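Local coordinates for beta-glucanase (Bacteroides thetaiotaomicron, PDB 6EUG), which probably hydrolyses O-glycosyl bonds through the family 43 glycosidase domain held in this chain, a beta-1,3-galactosidase part of a longer protein that also has a family 16 region, at residues A313-L325 against Q332-S344. Residues are numbered along the deposited sequence; the frame is centred on the assembly and turned at random. Where two conformers were deposited one is given.
Sequences ADKTFGGQSTYIL and QFFFMADMWRPKS. With GIM (glucoimidazole), chain B.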
ATOM      1  N   ALA A 313      16.095  13.740  -6.263  1.00 21.33           N
ATOM      2  CA  ALA A 313      15.651  12.381  -6.626  1.00 21.11           C
ATOM      3  C   ALA A 313      16.137  11.331  -5.603  1.00 21.61           C
ATOM      4  O   ALA A 313      15.416  10.354  -5.322  1.00 18.00           O
ATOM      5  CB  ALA A 313      16.145  12.027  -8.022  1.00 23.46           C
ATOM      6  N   ASP A 314      17.326  11.571  -5.008  1.00 23.09           N
ATOM      7  CA  ASP A 314      17.884  10.715  -3.947  1.00 22.31           C
ATOM      8  C   ASP A 314      17.000  10.573  -2.702  1.00 21.55           C
ATOM      9  O   ASP A 314      17.189   9.622  -1.930  1.00 22.20           O
ATOM     10  CB  ASP A 314      19.289  11.186  -3.503  1.00 26.00           C
ATOM     11  N   LYS A 315      16.057  11.503  -2.500  1.00 20.62           N
ATOM     12  CA  LYS A 315      15.130  11.445  -1.384  1.00 19.75           C
ATOM     13  C   LYS A 315      13.682  11.379  -1.874  1.00 17.06           C
ATOM     14  O   LYS A 315      12.761  11.756  -1.143  1.00 17.89           O
ATOM     15  CB  LYS A 315      15.383  12.650  -0.437  1.00 24.50           C
ATOM     16  CG  LYS A 315      16.658  12.559   0.438  1.00 27.22           C
ATOM     17  CD  LYS A 315      17.869  13.229  -0.182  1.00 38.63           C
ATOM     18  N   THR A 316      13.469  10.889  -3.104  1.00 16.17           N
ATOM     19  CA  THR A 316      12.135  10.782  -3.699  1.00 16.92           C
ATOM     20  C   THR A 316      11.369  12.144  -3.604  1.00 16.65           C
ATOM     21  O   THR A 316      10.176  12.220  -3.271  1.00 16.59           O
ATOM     22  CB  THR A 316      11.349   9.588  -3.074  1.00 16.29           C
ATOM     23  OG1 THR A 316      12.193   8.442  -2.963  1.00 16.64           O
ATOM     24  CG2 THR A 316      10.117   9.193  -3.903  1.00 16.50           C
ATOM     25  N   PHE A 317      12.095  13.240  -3.870  1.00 17.56           N
ATOM     26  CA  PHE A 317      11.520  14.597  -3.849  1.00 20.29           C
ATOM     27  C   PHE A 317      10.928  15.008  -2.475  1.00 16.59           C
ATOM     28  O   PHE A 317      10.055  15.876  -2.396  1.00 20.64           O
ATOM     29  CB  PHE A 317      10.490  14.753  -4.983  1.00 21.45           C
ATOM     30  CG  PHE A 317      10.995  14.297  -6.351  1.00 19.68           C
ATOM     31  CD1 PHE A 317      12.172  14.830  -6.909  1.00 20.01           C
ATOM     32  CD2 PHE A 317      10.279  13.379  -7.099  1.00 19.20           C
ATOM     33  CE1 PHE A 317      12.606  14.439  -8.160  1.00 20.85           C
ATOM     34  CE2 PHE A 317      10.727  12.971  -8.357  1.00 17.65           C
ATOM     35  CZ  PHE A 317      11.885  13.505  -8.888  1.00 21.17           C
ATOM     36  N   GLY A 318      11.423  14.383  -1.407  1.00 17.42           N
ATOM     37  CA  GLY A 318      10.955  14.587  -0.020  1.00 18.21           C
ATOM     38  C   GLY A 318       9.700  13.766   0.318  1.00 17.93           C
ATOM     39  O   GLY A 318       9.091  13.985   1.346  1.00 19.05           O
ATOM     40  N   GLY A 319       9.331  12.841  -0.577  1.00 16.32           N
ATOM     41  CA  GLY A 319       8.118  12.026  -0.432  1.00 16.51           C
ATOM     42  C   GLY A 319       8.328  10.521  -0.196  1.00 14.51           C
ATOM     43  O   GLY A 319       9.478  10.018  -0.127  1.00 15.93           O
ATOM     44  N   GLN A 320       7.189   9.822  -0.099  1.00 13.44           N
ATOM     45  CA  GLN A 320       7.126   8.363  -0.015  1.00 14.22           C
ATOM     46  C   GLN A 320       5.929   7.880  -0.837  1.00 12.24           C
ATOM     47  O   GLN A 320       4.794   8.368  -0.649  1.00 12.46           O
ATOM     48  CB  GLN A 320       6.997   7.906   1.447  1.00 13.86           C
ATOM     49  CG  GLN A 320       7.013   6.386   1.682  1.00 14.39           C
ATOM     50  CD  GLN A 320       6.785   5.977   3.133  1.00 14.01           C
ATOM     51  OE1 GLN A 320       6.029   6.654   3.878  1.00 14.56           O
ATOM     52  NE2 GLN A 320       7.348   4.804   3.530  1.00 13.69           N
ATOM     53  N   SER A 321       6.168   6.963  -1.773  1.00 12.61           N
ATOM     54  CA  SER A 321       5.135   6.368  -2.612  1.00 14.10           C
ATOM     55  C   SER A 321       3.837   5.979  -1.892  1.00 13.86           C
ATOM     56  O   SER A 321       3.890   5.443  -0.768  1.00 12.43           O
ATOM     57  CB  SER A 321       5.740   5.146  -3.337  1.00 13.59           C
ATOM     58  OG  SER A 321       6.342   4.171  -2.447  1.00 14.59           O
ATOM     59  N   THR A 322       2.701   6.184  -2.564  1.00 14.32           N
ATOM     60  CA  THR A 322       1.398   5.621  -2.098  1.00 12.97           C
ATOM     61  C   THR A 322       0.546   4.905  -3.145  1.00 12.30           C
ATOM     62  O   THR A 322      -0.158   3.971  -2.788  1.00 13.35           O
ATOM     63  CB  THR A 322       0.555   6.607  -1.262  1.00 13.25           C
ATOM     64  OG1 THR A 322      -0.532   5.915  -0.604  1.00 15.11           O
ATOM     65  CG2 THR A 322       0.031   7.786  -2.076  1.00 14.29           C
ATOM     66  N   TYR A 323       0.564   5.350  -4.409  1.00 12.19           N
ATOM     67  CA  TYR A 323      -0.334   4.779  -5.424  1.00 11.68           C
ATOM     68  C   TYR A 323       0.112   5.176  -6.830  1.00 12.62           C
ATOM     69  O   TYR A 323       0.715   6.242  -7.020  1.00 13.75           O
ATOM     70  CB  TYR A 323      -1.812   5.290  -5.183  1.00 11.96           C
ATOM     71  CG  TYR A 323      -2.860   4.471  -5.954  1.00 13.39           C
ATOM     72  CD1 TYR A 323      -3.198   3.184  -5.537  1.00 15.32           C
ATOM     73  CD2 TYR A 323      -3.516   4.996  -7.072  1.00 12.62           C
ATOM     74  CE1 TYR A 323      -4.098   2.397  -6.257  1.00 16.75           C
ATOM     75  CE2 TYR A 323      -4.426   4.228  -7.792  1.00 14.59           C
ATOM     76  CZ  TYR A 323      -4.729   2.934  -7.370  1.00 16.36           C
ATOM     77  OH  TYR A 323      -5.624   2.162  -8.077  1.00 20.32           O
ATOM     78  N   ILE A 324      -0.227   4.336  -7.810  1.00 13.23           N
ATOM     79  CA  ILE A 324      -0.068   4.684  -9.212  1.00 15.03           C
ATOM     80  C   ILE A 324      -1.442   4.609  -9.891  1.00 14.81           C
ATOM     81  O   ILE A 324      -2.057   3.527  -9.975  1.00 15.59           O
ATOM     82  CB  ILE A 324       1.055   3.877  -9.920  1.00 16.23           C
ATOM     83  CG1 ILE A 324       2.431   4.360  -9.351  1.00 19.51           C
ATOM     84  CG2 ILE A 324       1.054   4.200 -11.429  1.00 16.91           C
ATOM     85  CD1 ILE A 324       3.578   3.424  -9.545  1.00 22.44           C
ATOM     86  N   LEU A 325      -1.925   5.783 -10.339  1.00 15.18           N
ATOM     87  CA  LEU A 325      -3.254   5.920 -10.995  1.00 16.94           C
ATOM     88  C   LEU A 325      -3.123   5.739 -12.502  1.00 16.20           C
ATOM     89  O   LEU A 325      -2.466   6.577 -13.152  1.00 17.11           O
ATOM     90  CB  LEU A 325      -3.833   7.319 -10.749  1.00 21.38           C
ATOM     91  CG  LEU A 325      -5.168   7.715 -11.397  1.00 26.34           C
ATOM     92  CD1 LEU A 325      -6.313   6.801 -10.969  1.00 25.87           C
ATOM     93  CD2 LEU A 325      -5.449   9.180 -11.120  1.00 28.88           C
ATOM     94  N   GLN A 332      -1.956   6.524 -20.072  1.00 15.94           N
ATOM     95  CA  GLN A 332      -1.073   7.257 -19.165  1.00 17.54           C
ATOM     96  C   GLN A 332      -1.151   6.725 -17.735  1.00 17.92           C
ATOM     97  O   GLN A 332      -2.118   6.004 -17.381  1.00 17.72           O
ATOM     98  CB  GLN A 332      -1.400   8.748 -19.203  1.00 19.03           C
ATOM     99  CG  GLN A 332      -1.039   9.452 -20.522  1.00 23.02           C
ATOM    100  CD  GLN A 332      -1.562  10.893 -20.623  1.00 26.31           C
ATOM    101  OE1 GLN A 332      -2.170  11.414 -19.685  1.00 26.33           O
ATOM    102  NE2 GLN A 332      -1.339  11.536 -21.775  1.00 29.29           N
ATOM    103  N   PHE A 333      -0.159   7.133 -16.926  1.00 15.78           N
ATOM    104  CA  PHE A 333      -0.027   6.730 -15.511  1.00 15.28           C
ATOM    105  C   PHE A 333       0.527   7.881 -14.708  1.00 16.01           C
ATOM    106  O   PHE A 333       1.369   8.654 -15.242  1.00 16.79           O
ATOM    107  CB  PHE A 333       0.905   5.490 -15.368  1.00 15.28           C
ATOM    108  CG  PHE A 333       0.446   4.302 -16.152  1.00 16.73           C
ATOM    109  CD1 PHE A 333       0.851   4.108 -17.484  1.00 16.68           C
ATOM    110  CD2 PHE A 333      -0.371   3.341 -15.561  1.00 17.29           C
ATOM    111  CE1 PHE A 333       0.401   3.018 -18.209  1.00 17.78           C
ATOM    112  CE2 PHE A 333      -0.813   2.239 -16.297  1.00 17.01           C
ATOM    113  CZ  PHE A 333      -0.408   2.078 -17.609  1.00 17.67           C
ATOM    114  N   PHE A 334       0.051   8.034 -13.461  1.00 15.73           N
ATOM    115  CA  PHE A 334       0.521   9.098 -12.538  1.00 15.79           C
ATOM    116  C   PHE A 334       0.927   8.555 -11.190  1.00 15.30           C
ATOM    117  O   PHE A 334       0.241   7.700 -10.637  1.00 17.68           O
ATOM    118  CB  PHE A 334      -0.574  10.208 -12.398  1.00 17.38           C
ATOM    119  CG  PHE A 334      -0.951  10.776 -13.732  1.00 20.07           C
ATOM    120  CD1 PHE A 334      -1.813  10.067 -14.576  1.00 22.00           C
ATOM    121  CD2 PHE A 334      -0.331  11.928 -14.218  1.00 22.28           C
ATOM    122  CE1 PHE A 334      -2.074  10.513 -15.870  1.00 24.52           C
ATOM    123  CE2 PHE A 334      -0.618  12.402 -15.503  1.00 23.59           C
ATOM    124  CZ  PHE A 334      -1.481  11.686 -16.341  1.00 23.99           C
ATOM    125  N   PHE A 335       2.074   9.051 -10.704  1.00 17.38           N
ATOM    126  CA  PHE A 335       2.691   8.668  -9.433  1.00 16.17           C
ATOM    127  C   PHE A 335       2.131   9.554  -8.324  1.00 16.50           C
ATOM    128  O   PHE A 335       2.160  10.790  -8.459  1.00 15.77           O
ATOM    129  CB  PHE A 335       4.217   8.822  -9.544  1.00 16.58           C
ATOM    130  CG  PHE A 335       4.977   8.573  -8.262  1.00 16.93           C
ATOM    131  CD1 PHE A 335       5.097   7.277  -7.744  1.00 18.38           C
ATOM    132  CD2 PHE A 335       5.652   9.617  -7.620  1.00 18.37           C
ATOM    133  CE1 PHE A 335       5.836   7.023  -6.602  1.00 18.67           C
ATOM    134  CE2 PHE A 335       6.422   9.370  -6.484  1.00 18.46           C
ATOM    135  CZ  PHE A 335       6.499   8.071  -5.965  1.00 17.58           C
ATOM    136  N   MET A 336       1.596   8.931  -7.277  1.00 14.53           N
ATOM    137  CA  MET A 336       1.088   9.612  -6.077  1.00 16.00           C
ATOM    138  C   MET A 336       1.970   9.251  -4.884  1.00 15.51           C
ATOM    139  O   MET A 336       2.269   8.062  -4.635  1.00 14.41           O
ATOM    140  CB  MET A 336      -0.370   9.213  -5.777  1.00 17.02           C
ATOM    141  CG  MET A 336      -1.381   9.612  -6.843  1.00 18.47           C
ATOM    142  SD  MET A 336      -3.022   8.935  -6.577  1.00 21.09           S
ATOM    143  CE  MET A 336      -3.349   9.409  -4.876  1.00 22.33           C
ATOM    144  N   ALA A 337       2.352  10.285  -4.128  1.00 14.82           N
ATOM    145  CA  ALA A 337       3.150  10.125  -2.929  1.00 14.83           C
ATOM    146  C   ALA A 337       2.666  11.060  -1.828  1.00 14.74           C
ATOM    147  O   ALA A 337       1.985  12.054  -2.113  1.00 16.35           O
ATOM    148  CB  ALA A 337       4.630  10.393  -3.220  1.00 14.57           C
ATOM    149  N   ASP A 338       3.055  10.734  -0.585  1.00 14.78           N
ATOM    150  CA  ASP A 338       2.853  11.592   0.608  1.00 14.00           C
ATOM    151  C   ASP A 338       4.137  12.350   0.940  1.00 15.40           C
ATOM    152  O   ASP A 338       5.246  11.790   0.768  1.00 15.93           O
ATOM    153  CB  ASP A 338       2.440  10.736   1.802  1.00 13.98           C
ATOM    154  CG  ASP A 338       1.103  10.086   1.583  1.00 15.32           C
ATOM    155  OD1 ASP A 338       0.062  10.823   1.550  1.00 16.65           O
ATOM    156  OD2 ASP A 338       1.090   8.846   1.441  1.00 15.10           O
ATOM    157  N   MET A 339       4.017  13.614   1.375  1.00 15.73           N
ATOM    158  CA  MET A 339       5.150  14.365   1.934  1.00 17.09           C
ATOM    159  C   MET A 339       4.895  14.539   3.448  1.00 17.40           C
ATOM    160  O   MET A 339       4.164  15.451   3.856  1.00 18.89           O
ATOM    161  CB  MET A 339       5.260  15.704   1.193  1.00 22.22           C
ATOM    162  CG  MET A 339       6.531  16.498   1.395  1.00 24.89           C
ATOM    163  SD  MET A 339       6.518  18.075   0.493  1.00 32.39           S
ATOM    164  CE  MET A 339       5.966  17.512  -1.027  1.00 19.72           C
ATOM    165  N   TRP A 340       5.434  13.629   4.263  1.00 16.43           N
ATOM    166  CA  TRP A 340       5.004  13.501   5.653  1.00 17.66           C
ATOM    167  C   TRP A 340       5.592  14.619   6.528  1.00 16.70           C
ATOM    168  O   TRP A 340       6.789  14.940   6.403  1.00 18.18           O
ATOM    169  CB  TRP A 340       5.417  12.153   6.255  1.00 15.88           C
ATOM    170  CG  TRP A 340       4.793  10.940   5.611  1.00 13.76           C
ATOM    171  CD1 TRP A 340       5.437  10.017   4.875  1.00 13.25           C
ATOM    172  CD2 TRP A 340       3.429  10.523   5.690  1.00 13.18           C
ATOM    173  NE1 TRP A 340       4.568   9.044   4.478  1.00 13.46           N
ATOM    174  CE2 TRP A 340       3.313   9.358   4.922  1.00 12.90           C
ATOM    175  CE3 TRP A 340       2.274  11.079   6.269  1.00 13.33           C
ATOM    176  CZ2 TRP A 340       2.131   8.668   4.798  1.00 13.85           C
ATOM    177  CZ3 TRP A 340       1.088  10.399   6.167  1.00 15.64           C
ATOM    178  CH2 TRP A 340       1.001   9.215   5.392  1.00 14.39           C
ATOM    179  N   ARG A 341       4.746  15.174   7.408  1.00 16.64           N
ATOM    180  CA  ARG A 341       5.164  16.137   8.460  1.00 18.18           C
ATOM    181  C   ARG A 341       4.856  15.512   9.817  1.00 18.45           C
ATOM    182  O   ARG A 341       3.759  15.683  10.361  1.00 18.98           O
ATOM    183  CB  ARG A 341       4.434  17.464   8.309  1.00 20.65           C
ATOM    184  CG  ARG A 341       4.855  18.186   7.056  1.00 23.21           C
ATOM    185  CD  ARG A 341       4.302  19.583   6.993  1.00 24.32           C
ATOM    186  NE  ARG A 341       4.853  20.283   5.831  1.00 27.93           N
ATOM    187  CZ  ARG A 341       5.018  21.598   5.731  1.00 25.44           C
ATOM    188  NH1 ARG A 341       4.689  22.427   6.732  1.00 23.19           N
ATOM    189  NH2 ARG A 341       5.532  22.087   4.613  1.00 29.97           N
ATOM    190  N   PRO A 342       5.790  14.735  10.357  1.00 19.61           N
ATOM    191  CA  PRO A 342       5.468  13.936  11.578  1.00 22.74           C
ATOM    192  C   PRO A 342       5.070  14.764  12.824  1.00 22.77           C
ATOM    193  O   PRO A 342       4.331  14.271  13.671  1.00 23.42           O
ATOM    194  CB  PRO A 342       6.751  13.137  11.831  1.00 24.95           C
ATOM    195  CG  PRO A 342       7.814  13.819  11.047  1.00 25.96           C
ATOM    196  CD  PRO A 342       7.162  14.514   9.889  1.00 22.23           C
ATOM    197  N   LYS A 343       5.544  16.007  12.899  1.00 23.76           N
ATOM    198  CA  LYS A 343       5.193  16.919  13.993  1.00 24.38           C
ATOM    199  C   LYS A 343       3.735  17.484  13.877  1.00 22.37           C
ATOM    200  O   LYS A 343       3.198  17.989  14.860  1.00 22.38           O
ATOM    201  CB  LYS A 343       6.235  18.048  14.078  1.00 30.47           C
ATOM    202  N   SER A 344       3.167  17.545  12.664  0.70 21.25           N
ATOM    203  CA  SER A 344       1.698  17.768  12.471  0.70 18.06           C
ATOM    204  C   SER A 344       1.243  16.982  11.265  0.70 18.09           C
ATOM    205  O   SER A 344       1.257  17.476  10.139  0.70 18.35           O
ATOM    206  CB  SER A 344       1.279  19.248  12.274  0.70 20.22           C
ATOM    207  OG  SER A 344      -0.164  19.386  12.287  0.70 19.31           O
TER
HETATM  208  C1  GIM B 401       6.032   3.762   7.929  1.00 21.19           C
HETATM  209  C2  GIM B 401       4.899   3.499   7.014  1.00 20.81           C
HETATM  210  N10 GIM B 401       5.977   4.457   9.079  1.00 23.02           N
HETATM  211  C3  GIM B 401       3.733   4.447   7.348  1.00 20.85           C
HETATM  212  C4  GIM B 401       3.539   4.494   8.894  1.00 23.02           C
HETATM  213  C5  GIM B 401       4.753   5.150   9.570  1.00 22.59           C
HETATM  214  C6  GIM B 401       4.672   5.135  11.095  1.00 24.67           C
HETATM  215  C7  GIM B 401       8.045   3.707   8.809  1.00 24.58           C
HETATM  216  C8  GIM B 401       7.220   4.449   9.630  1.00 24.10           C
HETATM  217  N1  GIM B 401       7.294   3.293   7.763  1.00 21.48           N
HETATM  218  O3  GIM B 401       2.515   3.985   6.746  1.00 20.77           O
HETATM  219  O2  GIM B 401       5.400   3.498   5.651  1.00 21.37           O
HETATM  220  O4  GIM B 401       3.290   3.194   9.488  1.00 21.23           O
HETATM  221  O6  GIM B 401       4.799   3.805  11.589  1.00 28.24           O
HETATM  222  O   HOH W   1       7.849  12.227   3.260  1.00 19.14           O
HETATM  223  O   HOH W   2       3.190   7.295   1.657  1.00 15.30           O
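Backbone hydrogen bonds join Gln-320 to Asp-338, Tyr-323 to Met-336 and Leu-325 to Phe-334 in antiparallel pairs. Between the first two the register slips by one residue: Met-336 O accepts from both Thr-322 N (2.8 Å) and Tyr-323 N (3.2 Å), which defines a classic beta bulge.

Among the side chains, the sulfur of Met-336 lies at the edge of the Tyr-323 ring, SD to CD2 4.0 Å, a Met-aromatic contact. On the other side of the sheet, Phe-335, with CG anti to its own N (chi1 175°), brings CE1 to 3.8 Å from Ser-321 CB and the ring edge to Ile-324 CG1.

The polar end is at Gln-320. The extended chain of Gln-320 (chi1 and chi2 both -176°) carries its OE1 to Trp-340 NE1 at 2.9 Å, NE1 being the donor and lying in the carbonyl plane while amide and indole planes stand 83° apart. That bond helps fix the amide's rotation, and Gln-320 NE2 donates to O2 of glucoimidazole (3.2 Å) and to Ser-279 OG. Asp-338 CB lies 3.5 Å above the plane of the Trp-340 ring, displaced toward the rim of that face.

The hairpin of strands 320-327 and 332-339 forms the inner two strands of one blade of the family 43 five-bladed beta-propeller and brings Gln-320 to the central glucoimidazole pocket.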